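Local coordinates for dioxygenase (Pseudomonas brassicacearum, PDB 5V2D), which probably cleaves the central double bond of lignin-derived stilbenes with molecular oxygen at an iron centre, giving two aromatic aldehydes, at residues E372-C376 with M492-C497; Q70-M74 with Q112-S118; S182-T186 with A200-K206; N148-L152 with A162-L168. All coordinates share one frame; numbering follows the deposited sequence.

In the fold
Contact 1 supplies iron ligand His495 near the middle of the propeller, its centre about 6 Å from the centre of the chain. Contact 3 sits about 21 Å away by centres, yet its Thr186 side chain comes to about 8 Å from the iron and leads to ligand His188. Contact 4, a hairpin, comes to about 5 Å from both contacts 1 and 3 by nearest atoms, without touching either. Contact 2 is peripheral, its centre about 28 Å from those of contacts 1 and 3. The worked example thus runs from the metal site outward, with two contacts carrying or leading to iron ligands.

Contact 1 of 4, residues E372-C376 with M492-C497; sequences EFPRC and MSLHGC. With FE (Fe (III) ion), chain E.
Phe373 leans against His495 at the iron site of a beta-propeller of the carotenoid cleavage oxygenase type, with four histidines round the metal. Their ring centroids are 5.6 Å apart and the planes make 63°, an oblique meeting. Phe373 CE1 reaches 3.8 Å from His495 CE1, the carbon next to NE2, and His495 NE2 binds the iron at 2.1 Å. His188, His239 and His304 give the other protein ligands, and a water is a fifth ligand. A chi1 of -71° sets CG of Phe373 opposite its carbonyl carbon and carries the ring toward this imidazole; Met492, coming head-on to Phe373, brings its CE to 4.1 Å from Phe373 CE2.

The next shell holds the Phe373 backbone and the imidazoles. Glu372 OE2 accepts from Phe373 N at 2.7 Å and also from ND1 of His304, so one carboxylate ties the Phe373 backbone to a ligand. Glu437 does similar work for His495, taking its ND1 while pairing with Arg375. The bent Arg375 chain in turn crosses to the strand of Gly496: Arg375 NH2 donates to Gly496 O at 2.9 Å, approaching from above the carbonyl plane. A water doubles this link, accepting from Arg375 NH1 and donating to Gly496 O.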
loop_
_atom_site.group_PDB
_atom_site.type_symbol
_atom_site.label_atom_id
_atom_site.label_comp_id
_atom_site.label_asym_id
_atom_site.label_seq_id
_atom_site.Cartn_x
_atom_site.Cartn_y
_atom_site.Cartn_z
ATOM N N GLU A 372 1.638 -10.415 -4.696
ATOM C CA GLU A 372 1.528 -8.969 -4.391
ATOM C C GLU A 372 1.848 -8.755 -2.907
ATOM O O GLU A 372 2.283 -9.711 -2.204
ATOM C CB GLU A 372 0.189 -8.373 -4.811
ATOM C CG GLU A 372 0.317 -7.384 -6.026
ATOM C CD GLU A 372 1.117 -6.068 -5.687
ATOM O OE1 GLU A 372 1.627 -5.339 -6.615
ATOM O OE2 GLU A 372 1.209 -5.737 -4.459
ATOM N N PHE A 373 1.722 -7.500 -2.469
ATOM C CA PHE A 373 2.131 -7.114 -1.164
ATOM C C PHE A 373 3.520 -7.595 -0.762
ATOM O O PHE A 373 3.706 -8.150 0.342
ATOM C CB PHE A 373 1.061 -7.479 -0.100
ATOM C CG PHE A 373 -0.199 -6.618 -0.180
ATOM C CD1 PHE A 373 -0.175 -5.304 0.199
ATOM C CD2 PHE A 373 -1.368 -7.154 -0.658
ATOM C CE1 PHE A 373 -1.299 -4.523 0.191
ATOM C CE2 PHE A 373 -2.545 -6.402 -0.636
ATOM C CZ PHE A 373 -2.511 -5.065 -0.215
ATOM N N PRO A 374 4.521 -7.314 -1.556
ATOM C CA PRO A 374 5.889 -7.713 -1.270
ATOM C C PRO A 374 6.504 -6.994 -0.107
ATOM O O PRO A 374 6.184 -5.854 0.173
ATOM C CB PRO A 374 6.658 -7.298 -2.551
ATOM C CG PRO A 374 5.861 -6.120 -3.068
ATOM C CD PRO A 374 4.439 -6.486 -2.790
ATOM N N ARG A 375 7.409 -7.648 0.583
ATOM C CA ARG A 375 8.152 -6.997 1.686
ATOM C C ARG A 375 9.566 -7.518 1.655
ATOM O O ARG A 375 9.768 -8.766 1.688
ATOM C CB ARG A 375 7.534 -7.483 3.004
ATOM C CG ARG A 375 8.247 -7.147 4.289
ATOM C CD ARG A 375 8.225 -5.619 4.507
ATOM N NE ARG A 375 6.843 -5.257 4.823
ATOM C CZ ARG A 375 6.472 -3.988 5.051
ATOM N NH1 ARG A 375 7.376 -3.046 4.994
ATOM N NH2 ARG A 375 5.234 -3.668 5.288
ATOM N N CYS A 376 10.554 -6.646 1.613
ATOM C CA CYS A 376 11.925 -7.094 1.826
ATOM C C CYS A 376 12.343 -6.730 3.252
ATOM O O CYS A 376 11.655 -5.973 3.938
ATOM C CB CYS A 376 12.882 -6.479 0.822
ATOM S SG CYS A 376 13.070 -4.753 0.986
ATOM N N MET A 492 -10.070 -5.720 5.830
ATOM C CA MET A 492 -8.900 -5.711 4.933
ATOM C C MET A 492 -8.233 -4.381 4.999
ATOM O O MET A 492 -8.916 -3.365 5.044
ATOM C CB MET A 492 -9.305 -6.121 3.514
ATOM C CG MET A 492 -8.194 -6.180 2.504
ATOM S SD MET A 492 -6.997 -7.442 3.011
ATOM C CE MET A 492 -5.791 -7.358 1.737
ATOM N N SER A 493 -6.909 -4.378 4.977
ATOM C CA SER A 493 -6.090 -3.216 5.132
ATOM C C SER A 493 -5.315 -2.939 3.857
ATOM O O SER A 493 -5.311 -3.727 2.859
ATOM C CB SER A 493 -5.117 -3.351 6.312
ATOM O OG SER A 493 -5.824 -3.758 7.520
ATOM N N LEU A 494 -4.608 -1.848 3.887
ATOM C CA LEU A 494 -3.584 -1.583 2.929
ATOM C C LEU A 494 -2.219 -1.759 3.601
ATOM O O LEU A 494 -1.944 -2.859 4.120
ATOM C CB LEU A 494 -3.846 -0.247 2.245
ATOM C CG LEU A 494 -4.976 -0.236 1.230
ATOM C CD1 LEU A 494 -5.303 1.218 0.742
ATOM C CD2 LEU A 494 -4.748 -1.165 0.061
ATOM N N HIS A 495 -1.360 -0.768 3.612
ATOM C CA HIS A 495 0.028 -1.008 3.998
ATOM C C HIS A 495 0.360 -0.793 5.448
ATOM O O HIS A 495 -0.362 -0.088 6.138
ATOM C CB HIS A 495 0.969 -0.139 3.134
ATOM C CG HIS A 495 0.802 -0.421 1.701
ATOM N ND1 HIS A 495 1.273 -1.605 1.124
ATOM C CD2 HIS A 495 0.252 0.322 0.688
ATOM C CE1 HIS A 495 1.017 -1.562 -0.187
ATOM N NE2 HIS A 495 0.398 -0.413 -0.470
ATOM N N GLY A 496 1.401 -1.472 5.913
ATOM C CA GLY A 496 1.823 -1.341 7.307
ATOM C C GLY A 496 3.313 -1.241 7.440
ATOM O O GLY A 496 4.081 -1.254 6.421
ATOM N N CYS A 497 3.784 -1.161 8.679
ATOM C CA CYS A 497 5.256 -1.036 8.887
ATOM C C CYS A 497 5.563 -1.516 10.283
ATOM O O CYS A 497 4.684 -1.586 11.175
ATOM C CB CYS A 497 5.733 0.393 8.753
ATOM S SG CYS A 497 5.061 1.506 10.024
HETATM FE FE FE E . 0.394 0.552 -2.354
HETATM O O HOH W 1 6.100 -0.269 4.586
HETATM O O HOH W 2 -1.621 0.113 -2.426
#

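Contact 2 of 4, residues Q70-M74 with Q112-S118; sequences QYPPM and QRREGRS
Tyr71 lies against the end of helix 107-115 and the turn after it, a loop-to-helix contact at the periphery of the propeller, where the chain between strands 60-67 and 85-93 packs on a Schellman motif. Gly116, with positive phi, is the C-prime residue of that motif, and Arg117 N closes back on Gln112 O at 3.2 Å. The backbone of the turn covers one face of the Tyr71 ring: Arg117 N sits over its centre, 3.7 Å above the plane, and Gly116 C nearer the rim, while Gln112 OE1 lies in plane at the edge, its amide NE2 hydrogen-bonded to Asn120. The hydroxyl end runs in between Arg113 and Gly116, with OH 3.5 Å from Gly116 CA.

Beside the ring, Gln70 and Arg113 cross at about a right angle. Arg113 grips Gln70 OE1 side-on with two nitrogens, NE at 2.8 Å and NH2 at 2.9 Å, the oxygen lying in the guanidinium plane; NH2 also pairs with Glu42, so the arginine joins two parts of the fold. At the far end Ser118 holds OG anti to its own N (chi1 165°), facing the Met74 backbone, and Met74 N makes a weak bond to Ser118 OG at 2.9 Å.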
loop_
_atom_site.group_PDB
_atom_site.type_symbol
_atom_site.label_atom_id
_atom_site.label_comp_id
_atom_site.label_asym_id
_atom_site.label_seq_id
_atom_site.Cartn_x
_atom_site.Cartn_y
_atom_site.Cartn_z
ATOM N N GLN A 70 -16.384 5.701 7.429
ATOM C CA GLN A 70 -17.140 6.060 8.582
ATOM C C GLN A 70 -18.627 6.022 8.274
ATOM O O GLN A 70 -19.417 5.638 9.144
ATOM C CB GLN A 70 -16.783 7.462 9.053
ATOM C CG GLN A 70 -17.606 8.010 10.213
ATOM C CD GLN A 70 -17.246 7.381 11.510
ATOM O OE1 GLN A 70 -16.485 7.940 12.278
ATOM N NE2 GLN A 70 -17.813 6.156 11.763
ATOM N N TYR A 71 -19.010 6.440 7.087
ATOM C CA TYR A 71 -20.422 6.408 6.673
ATOM C C TYR A 71 -20.669 5.703 5.354
ATOM O O TYR A 71 -19.776 5.651 4.500
ATOM C CB TYR A 71 -20.931 7.856 6.510
ATOM C CG TYR A 71 -21.071 8.612 7.815
ATOM C CD1 TYR A 71 -22.088 8.370 8.692
ATOM C CD2 TYR A 71 -20.097 9.553 8.187
ATOM C CE1 TYR A 71 -22.202 9.049 9.896
ATOM C CE2 TYR A 71 -20.157 10.223 9.397
ATOM C CZ TYR A 71 -21.217 9.990 10.257
ATOM O OH TYR A 71 -21.252 10.720 11.413
ATOM N N PRO A 72 -21.874 5.259 5.114
ATOM C CA PRO A 72 -22.175 4.790 3.761
ATOM C C PRO A 72 -21.952 5.864 2.705
ATOM O O PRO A 72 -22.301 7.037 2.944
ATOM C CB PRO A 72 -23.681 4.425 3.793
ATOM C CG PRO A 72 -24.004 4.285 5.222
ATOM C CD PRO A 72 -23.034 5.229 6.013
ATOM N N PRO A 73 -21.379 5.512 1.556
ATOM C CA PRO A 73 -21.017 6.578 0.607
ATOM C C PRO A 73 -22.260 7.307 0.077
ATOM O O PRO A 73 -23.310 6.673 -0.214
ATOM C CB PRO A 73 -20.310 5.840 -0.497
ATOM C CG PRO A 73 -20.836 4.382 -0.359
ATOM C CD PRO A 73 -20.869 4.212 1.121
ATOM N N MET A 74 -22.140 8.620 -0.021
ATOM C CA MET A 74 -23.237 9.518 -0.451
ATOM C C MET A 74 -23.833 9.027 -1.818
ATOM O O MET A 74 -25.002 9.093 -2.022
ATOM C CB MET A 74 -22.543 10.866 -0.707
ATOM C CG MET A 74 -23.443 11.959 -1.199
ATOM S SD MET A 74 -22.288 13.324 -1.262
ATOM C CE MET A 74 -21.456 13.146 -2.749
ATOM N N GLN A 112 -17.644 15.047 7.743
ATOM C CA GLN A 112 -18.713 14.041 7.672
ATOM C C GLN A 112 -19.310 13.811 9.026
ATOM O O GLN A 112 -20.550 13.717 9.127
ATOM C CB GLN A 112 -18.196 12.706 7.065
ATOM C CG GLN A 112 -17.752 12.826 5.622
ATOM C CD GLN A 112 -17.560 11.480 4.923
ATOM O OE1 GLN A 112 -17.829 10.439 5.559
ATOM N NE2 GLN A 112 -17.289 11.492 3.573
ATOM N N ARG A 113 -18.490 13.747 10.065
ATOM C CA ARG A 113 -19.022 13.582 11.411
ATOM C C ARG A 113 -19.886 14.816 11.832
ATOM O O ARG A 113 -20.883 14.667 12.488
ATOM C CB ARG A 113 -17.934 13.385 12.443
ATOM C CG ARG A 113 -17.309 11.963 12.371
ATOM C CD ARG A 113 -16.327 11.783 13.455
ATOM N NE ARG A 113 -15.842 10.420 13.519
ATOM C CZ ARG A 113 -15.126 9.930 14.520
ATOM N NH1 ARG A 113 -14.592 10.726 15.483
ATOM N NH2 ARG A 113 -14.818 8.619 14.511
ATOM N N ARG A 114 -19.504 15.976 11.404
ATOM C CA ARG A 114 -20.291 17.196 11.696
ATOM C C ARG A 114 -21.665 17.121 11.062
ATOM O O ARG A 114 -22.628 17.416 11.703
ATOM C CB ARG A 114 -19.537 18.403 11.160
ATOM C CG ARG A 114 -20.165 19.781 11.456
ATOM C CD ARG A 114 -19.426 20.852 10.636
ATOM N NE ARG A 114 -19.869 20.796 9.239
ATOM C CZ ARG A 114 -19.066 20.792 8.180
ATOM N NH1 ARG A 114 -17.718 20.917 8.291
ATOM N NH2 ARG A 114 -19.609 20.732 6.958
ATOM N N GLU A 115 -21.771 16.673 9.828
ATOM C CA GLU A 115 -23.036 16.527 9.192
ATOM C C GLU A 115 -23.739 15.214 9.441
ATOM O O GLU A 115 -24.881 15.105 9.104
ATOM C CB GLU A 115 -22.919 16.720 7.707
ATOM C CG GLU A 115 -22.261 18.059 7.313
ATOM C CD GLU A 115 -23.062 19.291 7.786
ATOM O OE1 GLU A 115 -24.307 19.156 7.824
ATOM O OE2 GLU A 115 -22.464 20.344 8.062
ATOM N N GLY A 116 -23.059 14.194 9.960
ATOM C CA GLY A 116 -23.735 12.955 10.218
ATOM C C GLY A 116 -23.924 12.102 8.990
ATOM O O GLY A 116 -24.843 11.282 8.985
ATOM N N ARG A 117 -23.121 12.292 7.949
ATOM C CA ARG A 117 -23.265 11.521 6.699
ATOM C C ARG A 117 -22.059 11.698 5.799
ATOM O O ARG A 117 -21.281 12.626 5.994
ATOM C CB ARG A 117 -24.534 11.915 5.915
ATOM C CG ARG A 117 -24.515 13.382 5.426
ATOM C CD ARG A 117 -25.875 13.821 4.801
ATOM N NE ARG A 117 -25.844 15.289 4.748
ATOM C CZ ARG A 117 -25.484 15.947 3.656
ATOM N NH1 ARG A 117 -25.235 15.331 2.549
ATOM N NH2 ARG A 117 -25.436 17.247 3.647
ATOM N N SER A 118 -21.968 10.879 4.780
ATOM C CA SER A 118 -20.958 10.985 3.773
ATOM C C SER A 118 -21.219 12.254 2.952
ATOM O O SER A 118 -22.357 12.549 2.631
ATOM C CB SER A 118 -20.969 9.784 2.801
ATOM O OG SER A 118 -20.254 10.024 1.654
HETATM O O HOH W 3 -17.170 7.989 5.345
HETATM O O HOH W 4 -23.974 8.807 4.243
#

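Contact 3 of 4, residues S182-T186 with A200-K206; sequences SATFT and AFSYEAK
Thr184 OG1 is the polar atom on which this contact turns. It donates to Tyr203 O at 2.7 Å and lies 2.6 Å from Ser202 OG, which is also near Thr184 O. A chi1 of 66° places OG1 between the backbone N and carbonyl carbon of Thr184, facing the strand of Ser202. Thr184 O is gripped besides by Ser182 OG at 2.8 Å, a bond within the loop between residues two apart. Backbone bonds flank these hydroxyls: Ala183 N gives to Ala205 O at 2.8 Å, and Thr186 N to Phe201 O at 2.9 Å.

At the other end apolar groups take over. Phe185 sets its CZ just 3.3 Å from Ala200 CB, a tight fit, and its ring stacks with Phe176. Thr186 lays its CB over one face of the Phe201 ring, a CH-pi contact 3.7 Å from the centroid and 20° off the normal, while its OG1 bonds to the backbone N of His188, an iron ligand. The Phe201 ring also meets the rings of Phe241 and Phe250. An alanine in place of Phe201 would be likely to leave the Thr186 methine without its aromatic face and open a gap between the loop and those two rings.

The arrangement is that of a propeller blade of this oxygenase family in which the chain approaching the metal is bound, by hydroxyls as much as by backbone, along strand 198-203 and the residues just after it, with Thr186 two residues before iron ligand His188.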
loop_
_atom_site.group_PDB
_atom_site.type_symbol
_atom_site.label_atom_id
_atom_site.label_comp_id
_atom_site.label_asym_id
_atom_site.label_seq_id
_atom_site.Cartn_x
_atom_site.Cartn_y
_atom_site.Cartn_z
ATOM N N SER A 182 4.835 20.517 -3.104
ATOM C CA SER A 182 3.984 19.837 -4.052
ATOM C C SER A 182 2.594 19.788 -3.487
ATOM O O SER A 182 2.378 19.892 -2.311
ATOM C CB SER A 182 4.459 18.400 -4.312
ATOM O OG SER A 182 4.818 17.806 -3.102
ATOM N N ALA A 183 1.648 19.577 -4.383
ATOM C CA ALA A 183 0.239 19.436 -3.985
ATOM C C ALA A 183 -0.021 18.094 -3.326
ATOM O O ALA A 183 -0.989 17.979 -2.616
ATOM C CB ALA A 183 -0.687 19.600 -5.214
ATOM N N THR A 184 0.830 17.093 -3.566
ATOM C CA THR A 184 0.618 15.717 -3.050
ATOM C C THR A 184 1.904 15.166 -2.471
ATOM O O THR A 184 2.970 15.772 -2.648
ATOM C CB THR A 184 0.191 14.798 -4.202
ATOM O OG1 THR A 184 1.280 14.681 -5.130
ATOM C CG2 THR A 184 -1.037 15.364 -4.941
ATOM N N PHE A 185 1.813 14.010 -1.815
ATOM C CA PHE A 185 2.986 13.299 -1.307
ATOM C C PHE A 185 2.707 11.818 -1.376
ATOM O O PHE A 185 1.600 11.408 -1.016
ATOM C CB PHE A 185 3.195 13.778 0.101
ATOM C CG PHE A 185 4.511 13.399 0.704
ATOM C CD1 PHE A 185 5.626 14.230 0.588
ATOM C CD2 PHE A 185 4.640 12.217 1.444
ATOM C CE1 PHE A 185 6.813 13.889 1.186
ATOM C CE2 PHE A 185 5.831 11.896 2.038
ATOM C CZ PHE A 185 6.928 12.744 1.914
ATOM N N THR A 186 3.653 11.018 -1.804
ATOM C CA THR A 186 3.405 9.584 -2.023
ATOM C C THR A 186 2.936 8.878 -0.782
ATOM O O THR A 186 3.301 9.277 0.346
ATOM C CB THR A 186 4.693 8.889 -2.542
ATOM O OG1 THR A 186 4.424 7.564 -2.926
ATOM C CG2 THR A 186 5.781 8.917 -1.545
ATOM N N ALA A 200 11.064 10.036 -0.766
ATOM C CA ALA A 200 9.698 10.182 -1.129
ATOM C C ALA A 200 9.571 10.900 -2.487
ATOM O O ALA A 200 10.562 11.229 -3.105
ATOM C CB ALA A 200 8.978 10.961 -0.025
ATOM N N PHE A 201 8.338 11.077 -2.939
ATOM C CA PHE A 201 8.114 11.712 -4.232
ATOM C C PHE A 201 6.683 12.203 -4.296
ATOM O O PHE A 201 5.871 11.897 -3.400
ATOM C CB PHE A 201 8.458 10.781 -5.382
ATOM C CG PHE A 201 7.470 9.673 -5.582
ATOM C CD1 PHE A 201 6.366 9.833 -6.496
ATOM C CD2 PHE A 201 7.575 8.490 -4.897
ATOM C CE1 PHE A 201 5.429 8.836 -6.623
ATOM C CE2 PHE A 201 6.623 7.471 -5.063
ATOM C CZ PHE A 201 5.567 7.629 -5.922
ATOM N N SER A 202 6.357 12.939 -5.356
ATOM C CA SER A 202 4.978 13.418 -5.617
ATOM C C SER A 202 4.688 13.348 -7.129
ATOM O O SER A 202 5.598 13.634 -7.936
ATOM C CB SER A 202 4.862 14.855 -5.141
ATOM O OG SER A 202 3.695 15.471 -5.688
ATOM N N TYR A 203 3.508 12.867 -7.523
ATOM C CA TYR A 203 3.028 13.010 -8.893
ATOM C C TYR A 203 1.746 13.876 -8.850
ATOM O O TYR A 203 1.176 14.112 -7.772
ATOM C CB TYR A 203 2.839 11.688 -9.645
ATOM C CG TYR A 203 1.607 10.910 -9.230
ATOM C CD1 TYR A 203 1.646 10.070 -8.102
ATOM C CD2 TYR A 203 0.457 11.004 -9.945
ATOM C CE1 TYR A 203 0.560 9.349 -7.706
ATOM C CE2 TYR A 203 -0.700 10.302 -9.571
ATOM C CZ TYR A 203 -0.657 9.479 -8.472
ATOM O OH TYR A 203 -1.799 8.754 -8.135
ATOM N N GLU A 204 1.313 14.363 -10.010
ATOM C CA GLU A 204 0.352 15.457 -10.087
ATOM C C GLU A 204 0.731 16.561 -9.124
ATOM O O GLU A 204 -0.070 17.115 -8.336
ATOM C CB GLU A 204 -1.081 14.945 -9.853
ATOM C CG GLU A 204 -1.593 14.083 -11.040
ATOM C CD GLU A 204 -3.054 13.685 -10.833
ATOM O OE1 GLU A 204 -3.969 14.552 -10.865
ATOM O OE2 GLU A 204 -3.286 12.465 -10.620
ATOM N N ALA A 205 2.006 16.885 -9.156
ATOM C CA ALA A 205 2.629 17.634 -8.069
ATOM C C ALA A 205 2.251 19.108 -8.065
ATOM O O ALA A 205 2.512 19.801 -7.052
ATOM C CB ALA A 205 4.110 17.491 -8.131
ATOM N N LYS A 206 1.672 19.603 -9.169
ATOM C CA LYS A 206 1.127 20.976 -9.157
ATOM C C LYS A 206 -0.352 21.035 -9.348
ATOM O O LYS A 206 -0.865 22.087 -9.743
ATOM C CB LYS A 206 1.826 21.795 -10.261
ATOM C CG LYS A 206 3.292 21.930 -9.974
ATOM C CD LYS A 206 3.948 22.866 -10.978
ATOM C CE LYS A 206 5.365 23.168 -10.487
ATOM N NZ LYS A 206 6.086 23.897 -11.553
HETATM O O HOH W 5 2.111 11.397 -5.043
#

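Contact 4 of 4, residues N148-L152 with A162-L168; sequences NGVLL and AMDLETL
Leu151 and Met163 form an antiparallel hydrogen-bonded pair in the hairpin of strands 150-154 and 161-163, with Leu151 N giving to Met163 O at 2.9 Å and Met163 N to Leu151 O at 2.8 Å. The following non-hydrogen-bonded pair, Leu152 with Ala162, brings the CA of Ala162 to 3.3 Å from Leu151 O.

On the face of Ala162, its CB meets Val150 CG2 at 3.8 Å and, less closely, Leu152 CD2; Trp174 of a neighbouring loop rests on the same alanine. The face of Leu151 is turned to strands 60-67 and 85-93, where Tyr63 and Val87 lie. Leu151 stands with CG opposite its backbone N (chi1 -169°), a posture that carries CD2 to Leu168 CD2, 4.0 Å away. Leu165 reaches back over the hairpin from the turn that follows strand 161-163: its CD2 lies 3.8 Å from Leu151 CB, and its CD1 comes 3.5 Å from Gly149 O. With an alanine here both branches would be gone, which would probably leave Leu151 CB without this apolar cover and open a gap beside the backbone of 149-151.

The turn that presents Leu165 is stiffened by Asp164, whose OD1 takes Glu166 N, an Asx turn, and Thr167 N as well, which makes it an Asx motif, while a water bridges Gly149 O and Leu165 N. Together these imply that backbone bonds hold the strand register, apolar contacts pack both faces, and a single carboxylate oxygen, Asp164 OD1, accepts from two turn amides.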
loop_
_atom_site.group_PDB
_atom_site.type_symbol
_atom_site.label_atom_id
_atom_site.label_comp_id
_atom_site.label_asym_id
_atom_site.label_seq_id
_atom_site.Cartn_x
_atom_site.Cartn_y
_atom_site.Cartn_z
ATOM N N ASN A 148 10.525 11.282 12.152
ATOM C CA ASN A 148 10.771 12.487 12.962
ATOM C C ASN A 148 9.832 12.596 14.133
ATOM O O ASN A 148 9.191 13.648 14.365
ATOM C CB ASN A 148 10.617 13.708 12.015
ATOM C CG ASN A 148 11.149 14.997 12.592
ATOM O OD1 ASN A 148 11.974 14.975 13.487
ATOM N ND2 ASN A 148 10.664 16.146 12.047
ATOM N N GLY A 149 9.681 11.504 14.854
ATOM C CA GLY A 149 8.968 11.502 16.107
ATOM C C GLY A 149 7.448 11.372 16.030
ATOM O O GLY A 149 6.762 11.422 17.038
ATOM N N VAL A 150 6.925 11.228 14.810
ATOM C CA VAL A 150 5.511 10.944 14.616
ATOM C C VAL A 150 5.295 9.735 13.709
ATOM O O VAL A 150 6.216 9.220 13.058
ATOM C CB VAL A 150 4.740 12.189 14.067
ATOM C CG1 VAL A 150 4.892 13.364 14.992
ATOM C CG2 VAL A 150 5.162 12.579 12.675
ATOM N N LEU A 151 4.031 9.271 13.682
ATOM C CA LEU A 151 3.589 8.316 12.662
ATOM C C LEU A 151 2.905 9.125 11.524
ATOM O O LEU A 151 2.017 9.935 11.802
ATOM C CB LEU A 151 2.542 7.377 13.249
ATOM C CG LEU A 151 2.233 6.174 12.297
ATOM C CD1 LEU A 151 3.390 5.216 12.246
ATOM C CD2 LEU A 151 0.984 5.449 12.714
ATOM N N LEU A 152 3.349 8.903 10.288
ATOM C CA LEU A 152 2.704 9.533 9.133
ATOM C C LEU A 152 1.709 8.557 8.535
ATOM O O LEU A 152 2.059 7.388 8.303
ATOM C CB LEU A 152 3.702 9.870 8.083
ATOM C CG LEU A 152 4.711 10.962 8.523
ATOM C CD1 LEU A 152 5.660 11.180 7.347
ATOM C CD2 LEU A 152 4.032 12.226 9.016
ATOM N N ALA A 162 -0.125 13.462 10.549
ATOM C CA ALA A 162 0.668 12.937 11.651
ATOM C C ALA A 162 -0.198 12.463 12.784
ATOM O O ALA A 162 -1.246 13.061 13.074
ATOM C CB ALA A 162 1.676 13.987 12.104
ATOM N N MET A 163 0.263 11.378 13.390
ATOM C CA MET A 163 -0.310 10.804 14.551
ATOM C C MET A 163 0.722 10.528 15.639
ATOM O O MET A 163 1.902 10.273 15.370
ATOM C CB MET A 163 -1.022 9.525 14.153
ATOM C CG MET A 163 -2.084 9.729 13.027
ATOM S SD MET A 163 -2.648 8.051 12.579
ATOM C CE MET A 163 -4.159 7.942 13.567
ATOM N N ASP A 164 0.241 10.514 16.883
ATOM C CA ASP A 164 1.120 10.209 18.023
ATOM C C ASP A 164 1.481 8.710 17.940
ATOM O O ASP A 164 0.575 7.833 17.801
ATOM C CB ASP A 164 0.403 10.522 19.326
ATOM C CG ASP A 164 1.255 10.235 20.537
ATOM O OD1 ASP A 164 1.547 9.080 20.907
ATOM O OD2 ASP A 164 1.638 11.199 21.166
ATOM N N LEU A 165 2.765 8.403 18.022
ATOM C CA LEU A 165 3.234 7.006 17.927
ATOM C C LEU A 165 2.639 6.056 19.002
ATOM O O LEU A 165 2.435 4.890 18.736
ATOM C CB LEU A 165 4.736 6.978 18.062
ATOM C CG LEU A 165 5.456 7.471 16.762
ATOM C CD1 LEU A 165 6.891 7.932 17.095
ATOM C CD2 LEU A 165 5.394 6.406 15.612
ATOM N N GLU A 166 2.317 6.571 20.199
ATOM C CA GLU A 166 1.782 5.726 21.253
ATOM C C GLU A 166 0.284 5.713 21.278
ATOM O O GLU A 166 -0.288 4.648 21.305
ATOM C CB GLU A 166 2.307 6.156 22.613
ATOM C CG GLU A 166 3.853 6.057 22.657
ATOM C CD GLU A 166 4.439 6.196 24.066
ATOM O OE1 GLU A 166 5.354 5.391 24.420
ATOM O OE2 GLU A 166 3.968 7.103 24.824
ATOM N N THR A 167 -0.363 6.878 21.260
ATOM C CA THR A 167 -1.805 6.934 21.432
ATOM C C THR A 167 -2.605 6.899 20.118
ATOM O O THR A 167 -3.785 6.727 20.157
ATOM C CB THR A 167 -2.238 8.232 22.145
ATOM O OG1 THR A 167 -1.968 9.320 21.289
ATOM C CG2 THR A 167 -1.464 8.453 23.466
ATOM N N LEU A 168 -1.956 7.168 19.012
ATOM C CA LEU A 168 -2.627 7.323 17.684
ATOM C C LEU A 168 -3.593 8.522 17.657
ATOM O O LEU A 168 -4.450 8.614 16.771
ATOM C CB LEU A 168 -3.256 6.033 17.227
ATOM C CG LEU A 168 -2.299 4.864 17.056
ATOM C CD1 LEU A 168 -3.191 3.634 16.658
ATOM C CD2 LEU A 168 -1.278 5.177 15.987
HETATM O O HOH W 6 4.559 10.620 18.539
#